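Local coordinates for ferrous iron uptake transporter protein B (Streptococcus thermophilus, PDB 3TAH) that probably takes up ferrous iron in a GTP-driven transport system, this chain being its cytosolic G-protein domain with bound GDP analogue, at residues I6-N11 against S83-V88; T111-M116 against D152-K157. The protein carries 1 engineered substitution. All coordinates share one frame; numbering follows the deposited sequence.

Contact 1: residues I6-N11 against S83-V88; sequences IALIGN and SILNVV
Ala7 and Ile9 join strand 83-88 through four backbone hydrogen bonds in the regular parallel pattern, each of the two residues both giving and receiving one. Ala7 N donates to Ser83 O (2.9 Å) and Ala7 O accepts from Leu85 N (2.7 Å); Ile9 N then donates to Leu85 O, and Ile9 O accepts from Val87 N (2.8 Å). Leu85 is thus gripped through both its N and its O. One side-chain bond joins the backbone set: Asn86 ND2 also reaches Ile9 O (3.1 Å), in the plane of its own amide but from above the carbonyl plane, on the face opposite to Val87 N. With CG anti to the backbone N (chi1 177°), the Asn86 amide can swing back to the neighbouring strand, while its OD1 is bonded to Thr100 OG1, which fixes which way round the amide sits. At Asn11 a water takes the place of a direct bond, giving a hydrogen to Val87 O (2.6 Å) and accepting one from Asn11 N. Apolar contacts lie on both faces of the pair. On one, Ile6 CG2 meets Leu85 CB at 3.6 Å, and Leu8 CD1 lies against the Leu85 isobutyl group and Val87 CG2 (3.6 Å). On the other, Ile9 and Ile84 lie side by side, their CG2 methyls 3.9 Å apart. These are central strands of a P-loop GTPase fold, and Gly10 and Asn11 open the phosphate-binding loop (P-loop), which runs on to Lys16 and Thr17. Helices 67-77 and 93-105 pack over the Ala7, Ile9 and Ile84 face; strand 51-55 flanks 6-10, strand 110-115 flanks 83-88, and Asn11 ND2 is held by Ile59 O.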
ATOM      1  N   ILE A   6       3.918   5.121  12.291  1.00 17.05           N
ATOM      2  CA  ILE A   6       2.824   4.475  11.594  1.00 17.61           C
ATOM      3  C   ILE A   6       2.359   5.385  10.463  1.00 16.51           C
ATOM      4  O   ILE A   6       1.820   6.460  10.723  1.00 17.24           O
ATOM      5  CB  ILE A   6       1.652   4.161  12.545  1.00 17.97           C
ATOM      6  CG1 ILE A   6       2.121   3.269  13.704  1.00 18.70           C
ATOM      7  CG2 ILE A   6       0.512   3.500  11.766  1.00 19.96           C
ATOM      8  CD1 ILE A   6       1.066   2.922  14.742  1.00 16.29           C
ATOM      9  N   ALA A   7       2.555   4.947   9.217  1.00 14.55           N
ATOM     10  CA  ALA A   7       2.114   5.708   8.049  1.00 15.23           C
ATOM     11  C   ALA A   7       0.626   5.461   7.787  1.00 14.57           C
ATOM     12  O   ALA A   7       0.241   4.334   7.513  1.00 16.06           O
ATOM     13  CB  ALA A   7       2.945   5.335   6.799  1.00 15.73           C
ATOM     14  N   LEU A   8      -0.189   6.507   7.863  1.00 13.30           N
ATOM     15  CA  LEU A   8      -1.633   6.435   7.614  1.00 13.56           C
ATOM     16  C   LEU A   8      -1.910   6.829   6.163  1.00 12.61           C
ATOM     17  O   LEU A   8      -1.565   7.933   5.744  1.00 15.84           O
ATOM     18  CB  LEU A   8      -2.364   7.369   8.579  1.00 13.29           C
ATOM     19  CG  LEU A   8      -3.883   7.313   8.622  1.00 13.13           C
ATOM     20  CD1 LEU A   8      -4.320   6.034   9.294  1.00 13.45           C
ATOM     21  CD2 LEU A   8      -4.449   8.523   9.354  1.00 14.43           C
ATOM     22  N   ILE A   9      -2.526   5.938   5.388  1.00 12.84           N
ATOM     23  CA  ILE A   9      -2.812   6.223   3.995  1.00 12.90           C
ATOM     24  C   ILE A   9      -4.057   5.485   3.497  1.00 13.97           C
ATOM     25  O   ILE A   9      -4.406   4.400   3.965  1.00 15.08           O
ATOM     26  CB  ILE A   9      -1.561   5.923   3.103  1.00 15.07           C
ATOM     27  CG1 ILE A   9      -1.766   6.393   1.662  1.00 18.32           C
ATOM     28  CG2 ILE A   9      -1.206   4.451   3.137  1.00 17.72           C
ATOM     29  CD1 ILE A   9      -0.465   6.411   0.857  1.00 17.92           C
ATOM     30  N   GLY A  10      -4.729   6.099   2.539  1.00 13.84           N
ATOM     31  CA  GLY A  10      -5.906   5.505   1.917  1.00 14.39           C
ATOM     32  C   GLY A  10      -6.375   6.426   0.811  1.00 15.49           C
ATOM     33  O   GLY A  10      -5.771   7.485   0.572  1.00 14.42           O
ATOM     34  N   ASN A  11      -7.439   6.007   0.130  1.00 14.19           N
ATOM     35  CA  ASN A  11      -8.058   6.799  -0.907  1.00 14.69           C
ATOM     36  C   ASN A  11      -8.659   8.079  -0.313  1.00 15.40           C
ATOM     37  O   ASN A  11      -9.025   8.120   0.868  1.00 14.72           O
ATOM     38  CB  ASN A  11      -9.236   6.065  -1.538  1.00 15.32           C
ATOM     39  CG  ASN A  11      -8.868   4.832  -2.360  1.00 14.60           C
ATOM     40  OD1 ASN A  11      -9.787   4.168  -2.831  1.00 13.21           O
ATOM     41  ND2 ASN A  11      -7.584   4.525  -2.552  1.00 13.63           N
ATOM     42  N   SER A  83       5.270   0.761  10.162  1.00 15.12           N
ATOM     43  CA  SER A  83       3.989   0.134   9.829  1.00 15.01           C
ATOM     44  C   SER A  83       3.226   1.016   8.855  1.00 14.33           C
ATOM     45  O   SER A  83       3.393   2.233   8.867  1.00 14.77           O
ATOM     46  CB  SER A  83       3.161  -0.017  11.118  1.00 16.16           C
ATOM     47  OG  SER A  83       1.759   0.059  10.879  1.00 19.04           O
ATOM     48  N   ILE A  84       2.404   0.405   8.000  1.00 13.88           N
ATOM     49  CA  ILE A  84       1.433   1.144   7.196  1.00 14.12           C
ATOM     50  C   ILE A  84       0.054   0.825   7.772  1.00 13.93           C
ATOM     51  O   ILE A  84      -0.287  -0.347   7.884  1.00 14.99           O
ATOM     52  CB  ILE A  84       1.451   0.739   5.713  1.00 14.08           C
ATOM     53  CG1 ILE A  84       2.751   1.169   5.037  1.00 13.28           C
ATOM     54  CG2 ILE A  84       0.283   1.388   4.957  1.00 13.53           C
ATOM     55  CD1 ILE A  84       2.870   0.656   3.598  1.00 14.06           C
ATOM     56  N   LEU A  85      -0.715   1.858   8.126  1.00 14.33           N
ATOM     57  CA  LEU A  85      -2.116   1.716   8.540  1.00 14.85           C
ATOM     58  C   LEU A  85      -2.946   2.231   7.364  1.00 13.47           C
ATOM     59  O   LEU A  85      -3.008   3.438   7.083  1.00 12.82           O
ATOM     60  CB  LEU A  85      -2.403   2.479   9.838  1.00 16.27           C
ATOM     61  CG  LEU A  85      -3.833   2.387  10.389  1.00 19.03           C
ATOM     62  CD1 LEU A  85      -4.348   0.967  10.541  1.00 22.35           C
ATOM     63  CD2 LEU A  85      -3.884   3.103  11.739  1.00 18.93           C
ATOM     64  N   ASN A  86      -3.555   1.283   6.662  1.00 12.55           N
ATOM     65  CA  ASN A  86      -4.238   1.520   5.397  1.00 11.70           C
ATOM     66  C   ASN A  86      -5.727   1.669   5.692  1.00 13.60           C
ATOM     67  O   ASN A  86      -6.371   0.700   6.097  1.00 11.52           O
ATOM     68  CB  ASN A  86      -3.918   0.349   4.436  1.00 12.90           C
ATOM     69  CG  ASN A  86      -4.636   0.425   3.094  1.00 12.42           C
ATOM     70  OD1 ASN A  86      -4.849  -0.608   2.441  1.00 13.17           O
ATOM     71  ND2 ASN A  86      -4.999   1.627   2.664  1.00 12.60           N
ATOM     72  N   VAL A  87      -6.253   2.879   5.491  1.00 12.20           N
ATOM     73  CA  VAL A  87      -7.688   3.171   5.667  1.00 13.06           C
ATOM     74  C   VAL A  87      -8.404   2.809   4.364  1.00 12.82           C
ATOM     75  O   VAL A  87      -8.093   3.351   3.298  1.00 13.67           O
ATOM     76  CB  VAL A  87      -7.939   4.654   6.041  1.00 13.41           C
ATOM     77  CG1 VAL A  87      -9.432   4.936   6.240  1.00 14.46           C
ATOM     78  CG2 VAL A  87      -7.146   5.022   7.287  1.00 14.37           C
ATOM     79  N   VAL A  88      -9.344   1.876   4.470  1.00 14.42           N
ATOM     80  CA  VAL A  88     -10.103   1.339   3.341  1.00 15.27           C
ATOM     81  C   VAL A  88     -11.603   1.552   3.562  1.00 16.83           C
ATOM     82  O   VAL A  88     -12.133   1.198   4.612  1.00 17.27           O
ATOM     83  CB  VAL A  88      -9.797  -0.173   3.173  1.00 16.37           C
ATOM     84  CG1 VAL A  88     -10.770  -0.882   2.203  1.00 15.12           C
ATOM     85  CG2 VAL A  88      -8.334  -0.361   2.730  1.00 13.61           C
TER
HETATM   86  O   HOH W   1      -8.517   3.553   0.745  1.00 13.32           O

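Contact 2: residues T111-M116 against D152-K157; sequences TIALNM and DQVVKK. With BGO (3'-O-(N-methylanthraniloyl)guanosine-5'-diphosphate), chain C.
Val154 turns its CG2 methyl onto the strand at Thr111-Ala113, where it meets three residues in a row: Thr111 CG2 at 3.8 Å, the carbonyl oxygen Ile112 O at 3.7 Å and Ala113 CB at 3.9 Å. That branch stands anti to the backbone N, while the other methyl edges toward Ala113 CB. The Thr111 and Val154 side chains run past one another head to tail, with their CG2 methyls in contact. One helical turn on, Lys157 lies roughly perpendicular to the Thr111 side chain, with its CG 3.8 Å from Thr111 CG2; bends at chi2 (55°) and chi3 (64°) then carry the ammonium end away from the strand. Thr111 CG2 thus touches both an aliphatic lysine stem and a valine. Helix 152-157 runs nearly antiparallel to the strand, at 169°, and Val154 also touches Val141 of the neighbouring strand. No hydrogen bond links helix and strand here. Polar work is concentrated at the far end of the strand, in the asparagine of the guanine-recognition motif of GTPases. Asn115 ND2 donates to N7 of the bound nucleotide (3.2 Å), and Met116 N gives a long bond to O6 (3.3 Å). Ser14 O and Thr143 OG1, bonded to Asn115 ND2 and OD1, orient the amide for this task. The contact thus divides its chemistry: helix meets strand by apolar packing alone, though Asp152 makes a salt bridge to Lys47 elsewhere, whereas the bonds of Asn115 and Met116 to the guanine, both bent, come from the strand's C-terminal end and the residue after it, with Asp118 adding another.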
ATOM      1  N   THR A 111      -1.519  -2.948   7.925  1.00 12.59           N
ATOM      2  CA  THR A 111      -2.675  -3.258   8.764  1.00 12.78           C
ATOM      3  C   THR A 111      -3.830  -2.423   8.176  1.00 14.31           C
ATOM      4  O   THR A 111      -3.647  -1.239   7.894  1.00 14.08           O
ATOM      5  CB  THR A 111      -2.436  -2.878  10.230  1.00 13.88           C
ATOM      6  OG1 THR A 111      -1.411  -3.715  10.785  1.00 15.26           O
ATOM      7  CG2 THR A 111      -3.724  -3.017  11.051  1.00 14.83           C
ATOM      8  N   ILE A 112      -5.004  -3.021   7.984  1.00 13.68           N
ATOM      9  CA  ILE A 112      -6.129  -2.315   7.352  1.00 12.76           C
ATOM     10  C   ILE A 112      -7.163  -1.882   8.385  1.00 12.85           C
ATOM     11  O   ILE A 112      -7.585  -2.714   9.183  1.00 14.51           O
ATOM     12  CB  ILE A 112      -6.826  -3.179   6.275  1.00 13.12           C
ATOM     13  CG1 ILE A 112      -5.922  -3.381   5.050  1.00 14.73           C
ATOM     14  CG2 ILE A 112      -8.155  -2.546   5.845  1.00 10.85           C
ATOM     15  CD1 ILE A 112      -6.521  -4.363   3.990  1.00 15.67           C
ATOM     16  N   ALA A 113      -7.544  -0.596   8.369  1.00 13.48           N
ATOM     17  CA  ALA A 113      -8.725  -0.102   9.081  1.00 13.11           C
ATOM     18  C   ALA A 113      -9.813  -0.163   8.018  1.00 14.39           C
ATOM     19  O   ALA A 113      -9.823   0.631   7.085  1.00 14.11           O
ATOM     20  CB  ALA A 113      -8.544   1.333   9.610  1.00 14.36           C
ATOM     21  N   LEU A 114     -10.719  -1.123   8.171  1.00 12.95           N
ATOM     22  CA  LEU A 114     -11.800  -1.346   7.236  1.00 13.17           C
ATOM     23  C   LEU A 114     -12.893  -0.417   7.734  1.00 14.36           C
ATOM     24  O   LEU A 114     -13.729  -0.820   8.558  1.00 13.62           O
ATOM     25  CB  LEU A 114     -12.215  -2.823   7.228  1.00 13.17           C
ATOM     26  CG  LEU A 114     -13.374  -3.204   6.292  1.00 12.93           C
ATOM     27  CD1 LEU A 114     -12.961  -2.984   4.845  1.00 14.28           C
ATOM     28  CD2 LEU A 114     -13.848  -4.639   6.486  1.00 14.82           C
ATOM     29  N   ASN A 115     -12.852   0.818   7.219  1.00 14.25           N
ATOM     30  CA  ASN A 115     -13.626   1.957   7.712  1.00 15.98           C
ATOM     31  C   ASN A 115     -14.995   2.062   7.013  1.00 16.71           C
ATOM     32  O   ASN A 115     -15.247   1.368   6.026  1.00 16.96           O
ATOM     33  CB  ASN A 115     -12.770   3.241   7.594  1.00 16.59           C
ATOM     34  CG  ASN A 115     -13.314   4.409   8.413  1.00 16.88           C
ATOM     35  OD1 ASN A 115     -13.615   4.266   9.597  1.00 15.99           O
ATOM     36  ND2 ASN A 115     -13.434   5.575   7.782  1.00 17.25           N
ATOM     37  N   MET A 116     -15.886   2.915   7.519  0.50 16.56           N
ATOM     38  CA  MET A 116     -17.254   3.048   6.995  0.50 16.93           C
ATOM     39  C   MET A 116     -18.082   1.794   7.235  0.50 17.71           C
ATOM     40  O   MET A 116     -19.065   1.565   6.526  0.50 17.85           O
ATOM     41  CB  MET A 116     -17.277   3.335   5.495  0.50 16.61           C
ATOM     42  CG  MET A 116     -16.479   4.537   5.085  0.50 17.30           C
ATOM     43  SD  MET A 116     -17.486   6.018   5.247  0.50 15.64           S
ATOM     44  CE  MET A 116     -16.257   7.232   4.797  0.50 16.49           C
ATOM     45  N   ASP A 152      -8.990   2.273  18.523  1.00 21.40           N
ATOM     46  CA  ASP A 152      -7.870   1.914  19.398  1.00 21.73           C
ATOM     47  C   ASP A 152      -7.322   0.526  19.051  1.00 19.68           C
ATOM     48  O   ASP A 152      -6.109   0.275  19.132  1.00 19.38           O
ATOM     49  CB  ASP A 152      -8.279   1.937  20.879  1.00 22.85           C
ATOM     50  CG  ASP A 152      -8.755   3.306  21.353  1.00 25.64           C
ATOM     51  OD1 ASP A 152      -8.391   4.346  20.758  1.00 24.71           O
ATOM     52  OD2 ASP A 152      -9.517   3.336  22.344  1.00 28.95           O
ATOM     53  N   GLN A 153      -8.235  -0.357  18.664  1.00 18.87           N
ATOM     54  CA  GLN A 153      -7.926  -1.724  18.247  1.00 18.89           C
ATOM     55  C   GLN A 153      -7.039  -1.772  16.998  1.00 16.65           C
ATOM     56  O   GLN A 153      -6.045  -2.516  16.973  1.00 16.95           O
ATOM     57  CB  GLN A 153      -9.202  -2.521  18.001  1.00 20.14           C
ATOM     58  CG  GLN A 153     -10.081  -2.720  19.253  1.00 23.97           C
ATOM     59  CD  GLN A 153     -11.179  -1.681  19.407  1.00 26.46           C
ATOM     60  OE1 GLN A 153     -10.977  -0.482  19.175  1.00 25.27           O
ATOM     61  NE2 GLN A 153     -12.361  -2.143  19.813  1.00 29.57           N
ATOM     62  N   VAL A 154      -7.373  -0.981  15.980  1.00 15.75           N
ATOM     63  CA  VAL A 154      -6.576  -0.984  14.740  1.00 14.10           C
ATOM     64  C   VAL A 154      -5.206  -0.347  15.002  1.00 15.58           C
ATOM     65  O   VAL A 154      -4.185  -0.852  14.498  1.00 14.24           O
ATOM     66  CB  VAL A 154      -7.316  -0.358  13.517  1.00 14.47           C
ATOM     67  CG1 VAL A 154      -7.349   1.184  13.565  1.00 14.12           C
ATOM     68  CG2 VAL A 154      -6.688  -0.858  12.199  1.00 15.37           C
ATOM     69  N   VAL A 155      -5.166   0.726  15.798  1.00 16.39           N
ATOM     70  CA  VAL A 155      -3.886   1.370  16.129  1.00 17.15           C
ATOM     71  C   VAL A 155      -2.966   0.387  16.870  1.00 18.75           C
ATOM     72  O   VAL A 155      -1.765   0.300  16.555  1.00 18.29           O
ATOM     73  CB  VAL A 155      -4.081   2.702  16.908  1.00 18.32           C
ATOM     74  CG1 VAL A 155      -2.746   3.217  17.491  1.00 19.99           C
ATOM     75  CG2 VAL A 155      -4.695   3.752  16.002  1.00 16.31           C
ATOM     76  N   LYS A 156      -3.517  -0.373  17.820  1.00 19.41           N
ATOM     77  CA  LYS A 156      -2.753  -1.400  18.544  1.00 20.70           C
ATOM     78  C   LYS A 156      -2.176  -2.485  17.629  1.00 20.00           C
ATOM     79  O   LYS A 156      -1.008  -2.900  17.765  1.00 19.16           O
ATOM     80  CB  LYS A 156      -3.629  -2.070  19.613  1.00 21.96           C
ATOM     81  CG  LYS A 156      -2.873  -3.054  20.528  1.00 27.36           C
ATOM     82  CD  LYS A 156      -3.760  -3.577  21.656  1.00 29.27           C
ATOM     83  CE  LYS A 156      -3.022  -4.602  22.509  1.00 32.33           C
ATOM     84  NZ  LYS A 156      -3.922  -5.193  23.546  1.00 34.88           N
ATOM     85  N   LYS A 157      -3.008  -2.954  16.708  1.00 18.69           N
ATOM     86  CA  LYS A 157      -2.602  -3.957  15.741  1.00 18.01           C
ATOM     87  C   LYS A 157      -1.475  -3.435  14.859  1.00 16.90           C
ATOM     88  O   LYS A 157      -0.442  -4.111  14.702  1.00 15.11           O
ATOM     89  CB  LYS A 157      -3.802  -4.388  14.896  1.00 20.02           C
ATOM     90  CG  LYS A 157      -3.564  -5.507  13.889  1.00 21.71           C
ATOM     91  CD  LYS A 157      -2.972  -6.768  14.506  1.00 26.40           C
ATOM     92  CE  LYS A 157      -3.920  -7.408  15.503  1.00 27.06           C
ATOM     93  NZ  LYS A 157      -3.416  -8.754  15.914  1.00 28.80           N
TER
HETATM   94  C'  BGO C 300     -18.486  14.412   5.809  1.00 19.71           C
HETATM   95  N1  BGO C 300     -18.591   6.183   8.847  1.00 20.31           N
HETATM   96  C2  BGO C 300     -19.448   7.150   8.275  1.00 21.64           C
HETATM   97  N2  BGO C 300     -20.759   6.947   8.260  1.00 22.35           N
HETATM   98  N3  BGO C 300     -18.928   8.267   7.742  1.00 18.99           N
HETATM   99  C4  BGO C 300     -17.592   8.461   7.770  1.00 19.18           C
HETATM  100  C5  BGO C 300     -16.694   7.539   8.323  1.00 19.27           C
HETATM  101  C6  BGO C 300     -17.205   6.368   8.883  1.00 20.30           C
HETATM  102  O6  BGO C 300     -16.478   5.507   9.397  1.00 17.09           O
HETATM  103  N7  BGO C 300     -15.473   8.052   8.176  1.00 17.68           N
HETATM  104  C8  BGO C 300     -15.561   9.233   7.560  1.00 19.04           C
HETATM  105  N9  BGO C 300     -16.859   9.466   7.326  1.00 19.42           N
HETATM  106  PA  BGO C 300     -12.784  12.076   5.440  1.00 22.32           P
HETATM  107  PB  BGO C 300     -10.427  11.520   3.817  0.60 23.96           P
HETATM  108  C1' BGO C 300     -19.918  14.915   5.524  1.00 20.14           C
HETATM  109  O1' BGO C 300     -17.691  15.099   6.437  1.00 16.66           O
HETATM  110  O1A BGO C 300     -12.175  11.749   6.732  1.00 20.70           O
HETATM  111  C1B BGO C 300     -17.507  10.565   6.677  1.00 19.04           C
HETATM  112  O1B BGO C 300      -9.955  10.178   3.476  0.60 23.20           O
HETATM  113  C2' BGO C 300     -20.427  16.056   6.160  1.00 21.94           C
HETATM  114  N2' BGO C 300     -19.708  16.771   7.031  1.00 22.91           N
HETATM  115  O2' BGO C 300     -17.582  12.524   7.976  1.00 17.13           O
HETATM  116  O2A BGO C 300     -12.891  13.509   5.007  1.00 27.10           O
HETATM  117  C2B BGO C 300     -16.993  11.903   6.850  1.00 19.07           C
HETATM  118  O2B BGO C 300      -9.719  12.165   4.909  0.60 22.76           O
HETATM  119  C3' BGO C 300     -21.727  16.456   5.864  1.00 22.66           C
HETATM  120  O3' BGO C 300     -18.115  13.229   5.401  1.00 18.74           O
HETATM  121  O3A BGO C 300     -11.996  11.304   4.246  1.00 21.96           O
HETATM  122  C3B BGO C 300     -16.771  12.867   5.772  1.00 19.09           C
HETATM  123  O3B BGO C 300     -10.601  12.405   2.619  0.60 23.74           O
HETATM  124  C4' BGO C 300     -22.505  15.741   4.974  1.00 22.04           C
HETATM  125  O4' BGO C 300     -17.105  10.461   5.264  1.00 19.78           O
HETATM  126  C4B BGO C 300     -16.579  11.782   4.714  1.00 18.76           C
HETATM  127  C5' BGO C 300     -22.011  14.607   4.340  1.00 22.69           C
HETATM  128  O5' BGO C 300     -14.252  11.415   5.390  1.00 20.34           O
HETATM  129  C5B BGO C 300     -15.125  11.559   4.259  1.00 19.96           C
HETATM  130  C6' BGO C 300     -20.704  14.192   4.620  1.00 21.17           C
HETATM  131  CM' BGO C 300     -19.981  18.189   7.328  1.00 25.83           C

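How the contacts relate
From the N terminus, strand 4-10 runs into the phosphate-binding loop and helix 16-24; three more strands and helix 67-77 follow before 83-88 returns beside 6-11, where contact 1 closes a loop of 71 residues. Only after helix 93-105 does contact 2 open, its 35-residue loop holding helices 117-122 and 129-136 and strand 140-142. The two are in series, neither nesting nor crossing. Strands 83-89 and 110-115 are sheet neighbours, probably bonded through Asn86 N to Thr111 O (2.8 Å), and Leu85 CD1 packs on Val154 CG2. Together the contacts tie the phosphate-binding and guanine-binding ends of the nucleotide site to one sheet.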